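Local coordinates for protein putative glucarate dehydratase (PDB 4IT1) that probably dehydrates D-glucarate to 5-dehydro-4-deoxy-D-glucarate, as a magnesium-dependent member of the mandelate racemase branch of the enolase superfamily, at residues A[38-43]-A[169-174]; A[46-51]-A[429-434]. All coordinates share one frame; numbering follows the deposited sequence.

Contact 1. Residues A[38-43]-A[169-174]; sequences PPLLNA and YLFFKY
Leu41, Leu40 and Tyr174 carry the meeting of two parts of the enolase fold: the loop between the first two strands of the N-terminal capping domain, and the chain leaving the C-terminal end of barrel strand 163-170. The backbones form a single bridge, Leu40 opposite Lys173, in the pattern of an antiparallel non-hydrogen-bonded pair. Leu41 N gives Phe172 O a good bond of 3.0 Å at 162°, while Tyr174 N reaches Pro39 O only weakly, at 3.4 Å. Pro39, at the centre of an inverse gamma turn, suits this bend because its ring already restricts the backbone.

Leu41 turns its CG anti to its own carbonyl carbon (chi1 -72°), which carries the branched end over one face of the Tyr174 ring. The two side chains cross at about a right angle, with CD2 4.1 Å from Tyr174 CE2; both methyls lie over that face, offset from its centre, and CD1 also touches CB of Phe172. Leucine fits because its fork can serve two aromatic residues at once. Leu40 makes a CH-pi contact: its CD1 stands 4.2 Å from the centroid of the Phe171 ring, 6° off the normal, while its CD2 lies 3.8 Å from Phe171 CB. Thus the flat phenyl group is matched with a methyl on that face, and its edge meets Leu41 O. The same ring approaches Lys215, the predicted proton acceptor, and packs against Trp374.

Lys173 bends back so that NZ bonds Tyr174 O at 3.1 Å; the ammonium also bonds Gly188 O and forms a salt bridge to Asp185, which probably offsets the charge of this buried group. Beside the bridge, one water donates to Leu41 O at 2.9 Å and accepts from Phe172 N at 2.7 Å.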
loop_
_atom_site.group_PDB
_atom_site.type_symbol
_atom_site.label_atom_id
_atom_site.label_comp_id
_atom_site.label_asym_id
_atom_site.label_seq_id
_atom_site.Cartn_x
_atom_site.Cartn_y
_atom_site.Cartn_z
ATOM N N PRO A 38 -26.326 17.756 17.779
ATOM C CA PRO A 38 -26.974 19.047 17.571
ATOM C C PRO A 38 -27.832 19.089 16.296
ATOM O O PRO A 38 -27.659 18.246 15.403
ATOM C CB PRO A 38 -25.796 20.029 17.441
ATOM C CG PRO A 38 -24.567 19.264 17.801
ATOM C CD PRO A 38 -24.869 17.821 17.577
ATOM N N PRO A 39 -28.758 20.066 16.213
ATOM C CA PRO A 39 -29.535 20.303 14.992
ATOM C C PRO A 39 -28.669 20.842 13.853
ATOM O O PRO A 39 -28.920 21.945 13.341
ATOM C CB PRO A 39 -30.570 21.351 15.435
ATOM C CG PRO A 39 -29.944 22.033 16.618
ATOM C CD PRO A 39 -29.206 20.933 17.321
ATOM N N LEU A 40 -27.663 20.063 13.457
ATOM C CA LEU A 40 -26.725 20.486 12.410
ATOM C C LEU A 40 -27.337 20.384 11.008
ATOM O O LEU A 40 -27.821 19.327 10.608
ATOM C CB LEU A 40 -25.421 19.682 12.502
ATOM C CG LEU A 40 -24.716 19.704 13.870
ATOM C CD1 LEU A 40 -23.514 18.769 13.907
ATOM C CD2 LEU A 40 -24.321 21.127 14.266
ATOM N N LEU A 41 -27.317 21.499 10.283
ATOM C CA LEU A 41 -27.853 21.585 8.930
ATOM C C LEU A 41 -26.831 21.165 7.879
ATOM O O LEU A 41 -25.642 21.481 7.999
ATOM C CB LEU A 41 -28.289 23.018 8.633
ATOM C CG LEU A 41 -29.544 23.574 9.304
ATOM C CD1 LEU A 41 -29.654 25.066 9.032
ATOM C CD2 LEU A 41 -30.787 22.851 8.807
ATOM N N ASN A 42 -27.297 20.455 6.852
ATOM C CA ASN A 42 -26.452 20.082 5.713
ATOM C C ASN A 42 -27.221 20.086 4.384
ATOM O O ASN A 42 -28.377 20.504 4.335
ATOM C CB ASN A 42 -25.761 18.736 5.960
ATOM C CG ASN A 42 -26.729 17.568 5.966
ATOM O OD1 ASN A 42 -27.715 17.555 5.227
ATOM N ND2 ASN A 42 -26.443 16.570 6.790
ATOM N N ALA A 43 -26.573 19.612 3.320
ATOM C CA ALA A 43 -27.166 19.592 1.984
ATOM C C ALA A 43 -28.478 18.794 1.932
ATOM O O ALA A 43 -29.473 19.280 1.405
ATOM C CB ALA A 43 -26.166 19.041 0.976
ATOM N N TYR A 169 -14.469 22.245 12.197
ATOM C CA TYR A 169 -15.581 21.937 11.286
ATOM C C TYR A 169 -16.849 22.702 11.682
ATOM O O TYR A 169 -17.550 22.318 12.618
ATOM C CB TYR A 169 -15.849 20.423 11.201
ATOM C CG TYR A 169 -16.139 19.941 9.773
ATOM C CD1 TYR A 169 -16.979 20.670 8.916
ATOM C CD2 TYR A 169 -15.563 18.766 9.279
ATOM C CE1 TYR A 169 -17.224 20.250 7.619
ATOM C CE2 TYR A 169 -15.813 18.336 7.977
ATOM C CZ TYR A 169 -16.647 19.082 7.156
ATOM O OH TYR A 169 -16.905 18.670 5.866
ATOM N N LEU A 170 -17.120 23.788 10.957
ATOM C CA LEU A 170 -18.253 24.667 11.220
ATOM C C LEU A 170 -19.529 24.264 10.477
ATOM O O LEU A 170 -19.487 23.891 9.296
ATOM C CB LEU A 170 -17.918 26.099 10.803
ATOM C CG LEU A 170 -16.678 26.822 11.322
ATOM C CD1 LEU A 170 -16.761 28.286 10.904
ATOM C CD2 LEU A 170 -16.555 26.683 12.830
ATOM N N PHE A 171 -20.659 24.404 11.169
ATOM C CA PHE A 171 -21.979 24.091 10.633
ATOM C C PHE A 171 -22.937 25.240 10.867
ATOM O O PHE A 171 -22.856 25.925 11.888
ATOM C CB PHE A 171 -22.565 22.882 11.353
ATOM C CG PHE A 171 -21.947 21.582 10.964
ATOM C CD1 PHE A 171 -20.774 21.144 11.568
ATOM C CD2 PHE A 171 -22.553 20.771 10.007
ATOM C CE1 PHE A 171 -20.206 19.928 11.219
ATOM C CE2 PHE A 171 -21.991 19.552 9.655
ATOM C CZ PHE A 171 -20.813 19.129 10.259
ATOM N N PHE A 172 -23.856 25.441 9.932
ATOM C CA PHE A 172 -25.069 26.172 10.246
ATOM C C PHE A 172 -25.947 25.236 11.076
ATOM O O PHE A 172 -25.898 24.012 10.906
ATOM C CB PHE A 172 -25.777 26.635 8.983
ATOM C CG PHE A 172 -24.959 27.584 8.155
ATOM C CD1 PHE A 172 -24.923 28.941 8.460
ATOM C CD2 PHE A 172 -24.210 27.124 7.076
ATOM C CE1 PHE A 172 -24.163 29.827 7.701
ATOM C CE2 PHE A 172 -23.455 28.005 6.309
ATOM C CZ PHE A 172 -23.429 29.359 6.623
ATOM N N LYS A 173 -26.700 25.806 12.013
ATOM C CA LYS A 173 -27.574 25.020 12.878
ATOM C C LYS A 173 -28.758 25.851 13.353
ATOM O O LYS A 173 -28.700 27.084 13.347
ATOM C CB LYS A 173 -26.798 24.424 14.071
ATOM C CG LYS A 173 -26.321 25.431 15.123
ATOM C CD LYS A 173 -25.401 24.794 16.163
ATOM C CE LYS A 173 -26.146 23.896 17.147
ATOM N NZ LYS A 173 -27.144 24.641 17.972
ATOM N N TYR A 174 -29.838 25.166 13.732
ATOM C CA TYR A 174 -30.953 25.800 14.436
ATOM C C TYR A 174 -30.606 25.849 15.919
ATOM O O TYR A 174 -29.732 25.108 16.381
ATOM C CB TYR A 174 -32.269 25.028 14.234
ATOM C CG TYR A 174 -32.843 25.067 12.828
ATOM C CD1 TYR A 174 -32.800 26.233 12.057
ATOM C CD2 TYR A 174 -33.464 23.943 12.281
ATOM C CE1 TYR A 174 -33.332 26.266 10.775
ATOM C CE2 TYR A 174 -34.005 23.968 11.000
ATOM C CZ TYR A 174 -33.935 25.130 10.251
ATOM O OH TYR A 174 -34.465 25.164 8.980
HETATM O O HOH W 1 -24.218 23.943 7.700
#

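Contact 2. Residues A[46-51]-A[429-434]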
loop_
_atom_site.group_PDB
_atom_site.type_symbol
_atom_site.label_atom_id
_atom_site.label_comp_id
_atom_site.label_asym_id
_atom_site.label_seq_id
_atom_site.Cartn_x
_atom_site.Cartn_y
_atom_site.Cartn_z
ATOM N N ILE A 46 -31.114 17.895 7.835
ATOM C CA ILE A 46 -30.722 18.241 9.200
ATOM C C ILE A 46 -30.571 16.998 10.061
ATOM O O ILE A 46 -31.323 16.031 9.920
ATOM C CB ILE A 46 -31.729 19.204 9.879
ATOM C CG1 ILE A 46 -31.131 19.766 11.182
ATOM C CG2 ILE A 46 -33.060 18.502 10.141
ATOM C CD1 ILE A 46 -31.842 20.981 11.734
ATOM N N HIS A 47 -29.596 17.050 10.962
ATOM C CA HIS A 47 -29.323 15.956 11.878
ATOM C C HIS A 47 -30.492 15.681 12.815
ATOM O O HIS A 47 -31.248 16.588 13.190
ATOM C CB HIS A 47 -28.068 16.263 12.699
ATOM C CG HIS A 47 -26.788 16.049 11.953
ATOM N ND1 HIS A 47 -25.736 15.324 12.474
ATOM C CD2 HIS A 47 -26.389 16.459 10.724
ATOM C CE1 HIS A 47 -24.743 15.306 11.603
ATOM N NE2 HIS A 47 -25.115 15.983 10.533
ATOM N N GLU A 48 -30.624 14.411 13.173
ATOM C CA GLU A 48 -31.539 13.967 14.208
ATOM C C GLU A 48 -30.936 14.276 15.589
ATOM O O GLU A 48 -29.710 14.359 15.723
ATOM C CB GLU A 48 -31.772 12.469 14.043
ATOM C CG GLU A 48 -32.680 12.141 12.868
ATOM C CD GLU A 48 -32.460 10.744 12.339
ATOM O OE1 GLU A 48 -33.257 9.853 12.689
ATOM O OE2 GLU A 48 -31.486 10.536 11.583
ATOM N N PRO A 49 -31.787 14.445 16.621
ATOM C CA PRO A 49 -31.262 14.709 17.967
ATOM C C PRO A 49 -30.328 13.612 18.484
ATOM O O PRO A 49 -29.623 13.828 19.474
ATOM C CB PRO A 49 -32.525 14.804 18.831
ATOM C CG PRO A 49 -33.582 14.097 18.047
ATOM C CD PRO A 49 -33.259 14.393 16.615
ATOM N N PHE A 50 -30.316 12.456 17.817
ATOM C CA PHE A 50 -29.347 11.403 18.136
ATOM C C PHE A 50 -28.626 10.902 16.896
ATOM O O PHE A 50 -29.104 11.074 15.776
ATOM C CB PHE A 50 -29.996 10.255 18.914
ATOM C CG PHE A 50 -30.639 10.700 20.195
ATOM C CD1 PHE A 50 -29.890 10.797 21.366
ATOM C CD2 PHE A 50 -31.985 11.063 20.227
ATOM C CE1 PHE A 50 -30.478 11.229 22.549
ATOM C CE2 PHE A 50 -32.577 11.495 21.407
ATOM C CZ PHE A 50 -31.822 11.578 22.571
ATOM N N ALA A 51 -27.457 10.306 17.119
ATOM C CA ALA A 51 -26.649 9.726 16.058
ATOM C C ALA A 51 -26.074 8.404 16.550
ATOM O O ALA A 51 -25.741 8.267 17.727
ATOM C CB ALA A 51 -25.545 10.689 15.640
ATOM N N VAL A 429 -33.074 13.488 5.812
ATOM C CA VAL A 429 -34.135 13.900 4.896
ATOM C C VAL A 429 -35.500 13.820 5.581
ATOM O O VAL A 429 -36.242 14.805 5.583
ATOM C CB VAL A 429 -34.147 13.081 3.580
ATOM C CG1 VAL A 429 -35.153 13.671 2.603
ATOM C CG2 VAL A 429 -32.765 13.038 2.948
ATOM N N ARG A 430 -35.832 12.658 6.152
ATOM C CA ARG A 430 -37.053 12.552 6.958
ATOM C C ARG A 430 -37.054 13.611 8.058
ATOM O O ARG A 430 -38.048 14.318 8.257
ATOM C CB ARG A 430 -37.208 11.161 7.573
ATOM C CG ARG A 430 -38.607 10.927 8.136
ATOM C CD ARG A 430 -38.971 9.448 8.260
ATOM N NE ARG A 430 -38.946 8.709 6.985
ATOM C CZ ARG A 430 -39.713 8.971 5.925
ATOM N NH1 ARG A 430 -39.601 8.230 4.834
ATOM N NH2 ARG A 430 -40.575 9.984 5.935
ATOM N N GLN A 431 -35.919 13.736 8.744
ATOM C CA GLN A 431 -35.803 14.675 9.847
ATOM C C GLN A 431 -36.119 16.091 9.404
ATOM O O GLN A 431 -36.871 16.786 10.080
ATOM C CB GLN A 431 -34.419 14.584 10.502
ATOM C CG GLN A 431 -34.273 15.376 11.799
ATOM C CD GLN A 431 -35.230 14.928 12.899
ATOM O OE1 GLN A 431 -35.563 13.745 13.025
ATOM N NE2 GLN A 431 -35.670 15.881 13.707
ATOM N N MET A 432 -35.581 16.517 8.260
ATOM C CA MET A 432 -35.895 17.861 7.755
ATOM C C MET A 432 -37.384 18.023 7.445
ATOM O O MET A 432 -37.910 19.144 7.499
ATOM C CB MET A 432 -35.029 18.238 6.541
ATOM C CG MET A 432 -35.238 19.656 6.006
ATOM S SD MET A 432 -35.004 21.037 7.170
ATOM C CE MET A 432 -33.236 21.227 7.097
ATOM N N GLN A 433 -38.062 16.910 7.136
ATOM C CA GLN A 433 -39.478 16.959 6.751
ATOM C C GLN A 433 -40.380 17.393 7.914
ATOM O O GLN A 433 -41.509 17.830 7.700
ATOM C CB GLN A 433 -39.938 15.633 6.112
ATOM C CG GLN A 433 -39.593 15.544 4.626
ATOM C CD GLN A 433 -39.732 14.157 4.009
ATOM O OE1 GLN A 433 -40.094 13.182 4.669
ATOM N NE2 GLN A 433 -39.421 14.066 2.719
ATOM N N ARG A 434 -39.858 17.311 9.137
ATOM C CA ARG A 434 -40.592 17.761 10.321
ATOM C C ARG A 434 -40.637 19.284 10.446
ATOM O O ARG A 434 -41.509 19.829 11.125
ATOM C CB ARG A 434 -40.037 17.111 11.582
ATOM C CG ARG A 434 -40.158 15.594 11.598
ATOM C CD ARG A 434 -39.003 14.988 12.365
ATOM N NE ARG A 434 -39.417 13.887 13.232
ATOM C CZ ARG A 434 -39.700 14.009 14.529
ATOM N NH1 ARG A 434 -39.621 15.190 15.134
ATOM N NH2 ARG A 434 -40.068 12.942 15.227
HETATM O O HOH W 2 -33.653 18.255 14.063
#
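Helix 428-433, near the C-terminus, packs through Gln431 and Met432 on the capping-domain loop that leads through Ile46, His47 and Glu48 into strand 50-60. Gln431 does most of the work. Its CG lies anti to the backbone N (chi1 -171°) and the chain then bends at chi2, laying the methylenes against the loop backbone: CB is 3.5 Å from Ile46 O, and CG is 3.5 Å from His47 O. The amide crosses Glu48 at a slant, OE1 3.3 Å from Glu48 CG, with its plane 16° from that of the carboxylate. A water accepts from Gln431 NE2 at 3.1 Å and donates to His47 O at 3.1 Å. Ile46 supplies the apolar half: its CG2 rests 3.7 Å from Gln431 CG, and the flexible Met432 folds its CE to 3.8 Å from Ile46 CB. Replacing Gln431 by alanine would remove CG and the amide, and would probably open a gap beside His47 O and the Glu48 methylene and cost the water a partner. With no direct hydrogen bond between 46-51 and 429-434, these segments depend on close packing and one bridging water, while Glu48 OE2 ties the loop to Asp427 N just ahead of the helix.

Overall arrangement
Contacts 1 and 2, with centres 11 Å apart, use successive parts of one capping-domain loop: residues 38-43 meet the barrel strand's end, and 46-51 meet the C-terminal helix. The two parts join directly through a probable hydrogen bond, Leu40 O to His47 N at 2.9 Å, and Leu41 CD2 meets Met432 CE at 3.4 Å. Both border the pocket holding a tartrate, probably from crystallisation: Asn42 ND2 and His47 NE2 each bond its O41, and the Phe171 side chain comes within about 4 Å of it. The magnesium ion lies about 9 Å from the Phe171 side chain and about 11 Å from that of His47, consistent with a loop that helps close the active site.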